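Bacteriocin immunity protein (Pseudomonas aeruginosa, PDB 4UHP) binds the DNase domain of its cognate toxin, pyocin AP41, and thereby probably protects the producing cell from its own bacteriocin. Local coordinates at residues 17-22 with 69-74. Residues are numbered along the deposited sequence; the frame is centred on the assembly and turned at random.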
loop_
_atom_site.group_PDB
_atom_site.type_symbol
_atom_site.label_atom_id
_atom_site.label_comp_id
_atom_site.label_asym_id
_atom_site.label_seq_id
_atom_site.Cartn_x
_atom_site.Cartn_y
_atom_site.Cartn_z
ATOM N N GLU D 17 7.321 -18.787 3.270
ATOM C CA GLU D 17 5.952 -19.104 2.877
ATOM C C GLU D 17 5.008 -17.927 3.110
ATOM O O GLU D 17 4.139 -17.642 2.282
ATOM C CB GLU D 17 5.468 -20.337 3.644
ATOM C CG GLU D 17 4.011 -20.692 3.428
ATOM C CD GLU D 17 3.658 -22.059 3.980
ATOM O OE1 GLU D 17 4.508 -22.658 4.674
ATOM O OE2 GLU D 17 2.536 -22.538 3.713
ATOM N N ILE D 18 5.186 -17.245 4.237
ATOM C CA ILE D 18 4.386 -16.070 4.564
ATOM C C ILE D 18 4.733 -14.896 3.655
ATOM O O ILE D 18 3.845 -14.187 3.171
ATOM C CB ILE D 18 4.582 -15.645 6.034
ATOM C CG1 ILE D 18 4.106 -16.746 6.981
ATOM C CG2 ILE D 18 3.849 -14.347 6.324
ATOM C CD1 ILE D 18 4.251 -16.385 8.440
ATOM N N ILE D 19 6.028 -14.695 3.424
ATOM C CA ILE D 19 6.495 -13.576 2.615
ATOM C C ILE D 19 6.002 -13.679 1.169
ATOM O O ILE D 19 5.665 -12.672 0.544
ATOM C CB ILE D 19 8.031 -13.480 2.627
ATOM C CG1 ILE D 19 8.542 -13.395 4.066
ATOM C CG2 ILE D 19 8.496 -12.270 1.841
ATOM C CD1 ILE D 19 7.936 -12.249 4.853
ATOM N N GLU D 20 5.938 -14.901 0.651
ATOM C CA GLU D 20 5.476 -15.132 -0.714
ATOM C C GLU D 20 4.045 -14.635 -0.918
ATOM O O GLU D 20 3.640 -14.318 -2.036
ATOM C CB GLU D 20 5.573 -16.618 -1.063
ATOM C CG GLU D 20 6.996 -17.107 -1.280
ATOM C CD GLU D 20 7.088 -18.615 -1.414
ATOM O OE1 GLU D 20 6.128 -19.311 -1.020
ATOM O OE2 GLU D 20 8.126 -19.104 -1.907
ATOM N N GLU D 21 3.289 -14.558 0.172
ATOM C CA GLU D 21 1.895 -14.139 0.108
ATOM C C GLU D 21 1.784 -12.643 -0.205
ATOM O O GLU D 21 0.716 -12.153 -0.569
ATOM C CB GLU D 21 1.184 -14.481 1.422
ATOM C CG GLU D 21 -0.332 -14.541 1.322
ATOM C CD GLU D 21 -0.958 -15.464 2.358
ATOM O OE1 GLU D 21 -0.226 -16.275 2.964
ATOM O OE2 GLU D 21 -2.186 -15.374 2.568
ATOM N N PHE D 22 2.897 -11.925 -0.078
ATOM C CA PHE D 22 2.942 -10.511 -0.439
ATOM C C PHE D 22 3.208 -10.313 -1.932
ATOM O O PHE D 22 3.390 -9.186 -2.393
ATOM C CB PHE D 22 4.011 -9.784 0.381
ATOM C CG PHE D 22 3.694 -9.700 1.845
ATOM C CD1 PHE D 22 2.935 -8.657 2.344
ATOM C CD2 PHE D 22 4.149 -10.670 2.720
ATOM C CE1 PHE D 22 2.638 -8.581 3.690
ATOM C CE2 PHE D 22 3.856 -10.600 4.067
ATOM C CZ PHE D 22 3.098 -9.554 4.553
ATOM N N GLU D 69 12.828 -14.117 -1.347
ATOM C CA GLU D 69 14.130 -14.582 -0.875
ATOM C C GLU D 69 14.976 -13.432 -0.329
ATOM O O GLU D 69 15.657 -13.581 0.686
ATOM C CB GLU D 69 14.882 -15.292 -2.005
ATOM C CG GLU D 69 14.225 -16.575 -2.498
ATOM C CD GLU D 69 14.524 -17.770 -1.611
ATOM O OE1 GLU D 69 15.178 -17.590 -0.561
ATOM O OE2 GLU D 69 14.113 -18.895 -1.968
ATOM N N GLY D 70 14.928 -12.289 -1.008
ATOM C CA GLY D 70 15.667 -11.113 -0.585
ATOM C C GLY D 70 15.152 -10.541 0.723
ATOM O O GLY D 70 15.935 -10.121 1.577
ATOM N N ILE D 71 13.830 -10.521 0.875
ATOM C CA ILE D 71 13.194 -10.057 2.104
ATOM C C ILE D 71 13.619 -10.914 3.297
ATOM O O ILE D 71 13.990 -10.395 4.351
ATOM C CB ILE D 71 11.662 -10.077 1.981
ATOM C CG1 ILE D 71 11.212 -9.113 0.880
ATOM C CG2 ILE D 71 11.018 -9.717 3.309
ATOM C CD1 ILE D 71 9.733 -9.156 0.586
ATOM N N VAL D 72 13.559 -12.229 3.122
ATOM C CA VAL D 72 13.983 -13.156 4.164
ATOM C C VAL D 72 15.458 -12.947 4.502
ATOM O O VAL D 72 15.837 -12.930 5.674
ATOM C CB VAL D 72 13.747 -14.622 3.746
ATOM C CG1 VAL D 72 14.402 -15.578 4.733
ATOM C CG2 VAL D 72 12.257 -14.906 3.635
ATOM N N LYS D 73 16.280 -12.768 3.472
ATOM C CA LYS D 73 17.714 -12.574 3.665
ATOM C C LYS D 73 18.018 -11.261 4.393
ATOM O O LYS D 73 18.920 -11.204 5.229
ATOM C CB LYS D 73 18.441 -12.626 2.321
ATOM C CG LYS D 73 19.949 -12.493 2.429
ATOM C CD LYS D 73 20.599 -12.642 1.070
ATOM C CE LYS D 73 22.079 -12.294 1.097
ATOM N NZ LYS D 73 22.857 -13.200 1.986
ATOM N N GLU D 74 17.260 -10.213 4.086
ATOM C CA GLU D 74 17.416 -8.945 4.791
ATOM C C GLU D 74 17.066 -9.101 6.266
ATOM O O GLU D 74 17.767 -8.578 7.134
ATOM C CB GLU D 74 16.552 -7.851 4.157
ATOM C CG GLU D 74 16.442 -6.579 4.996
ATOM C CD GLU D 74 17.790 -5.949 5.312
ATOM O OE1 GLU D 74 18.723 -6.081 4.491
ATOM O OE2 GLU D 74 17.912 -5.316 6.385
#
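Ile19 is the one residue of 17-22 that packs closely on 69-74, and its two branches meet different partners. The methyl branch does the tight work: CG2 of Ile19 lies 3.6 Å from CD1 of Ile71 and also comes within 3.9 Å of both CB and CG2 of that residue, so it sits against the side chain of Ile71 from its root to its end. That methyl is carried toward helix 68-81 because it stands opposite the backbone N across the Ile19 CA-CB bond, with CG1 turned beside the N instead (chi1 -55°). The CG1 branch makes the looser touch, 4.0 Å from CG2 of Val72. The CA atoms of Ile19 and Ile71 are 7.6 Å apart, so that side chains alone bridge the segments, and only 149 Å² is buried in all. Neighbouring parts of the fold thicken this small seam: Phe45 of helix 31-49 packs on Ile19, Val57 and Ile58 of helix 56-59 on Ile71, and Leu16 on Val72. Phe22, whose ring turns an edge to CA of Ile19 in the same segment, joins the core through helix 31-49 and reaches the partner protein chain with its backbone O. Away from the isoleucines the contact opens into charge. Exposed Glu69 and partly exposed Glu20 keep OE2 to OE2 6.0 Å apart, and a salt bridge to Lys26 probably offsets the charge of Glu20, so the two acids add little to the join. With only aliphatic carbons meeting, helices 12-19 and 68-81 of this all-helical immunity fold are joined here by hydrophobic burial and shape.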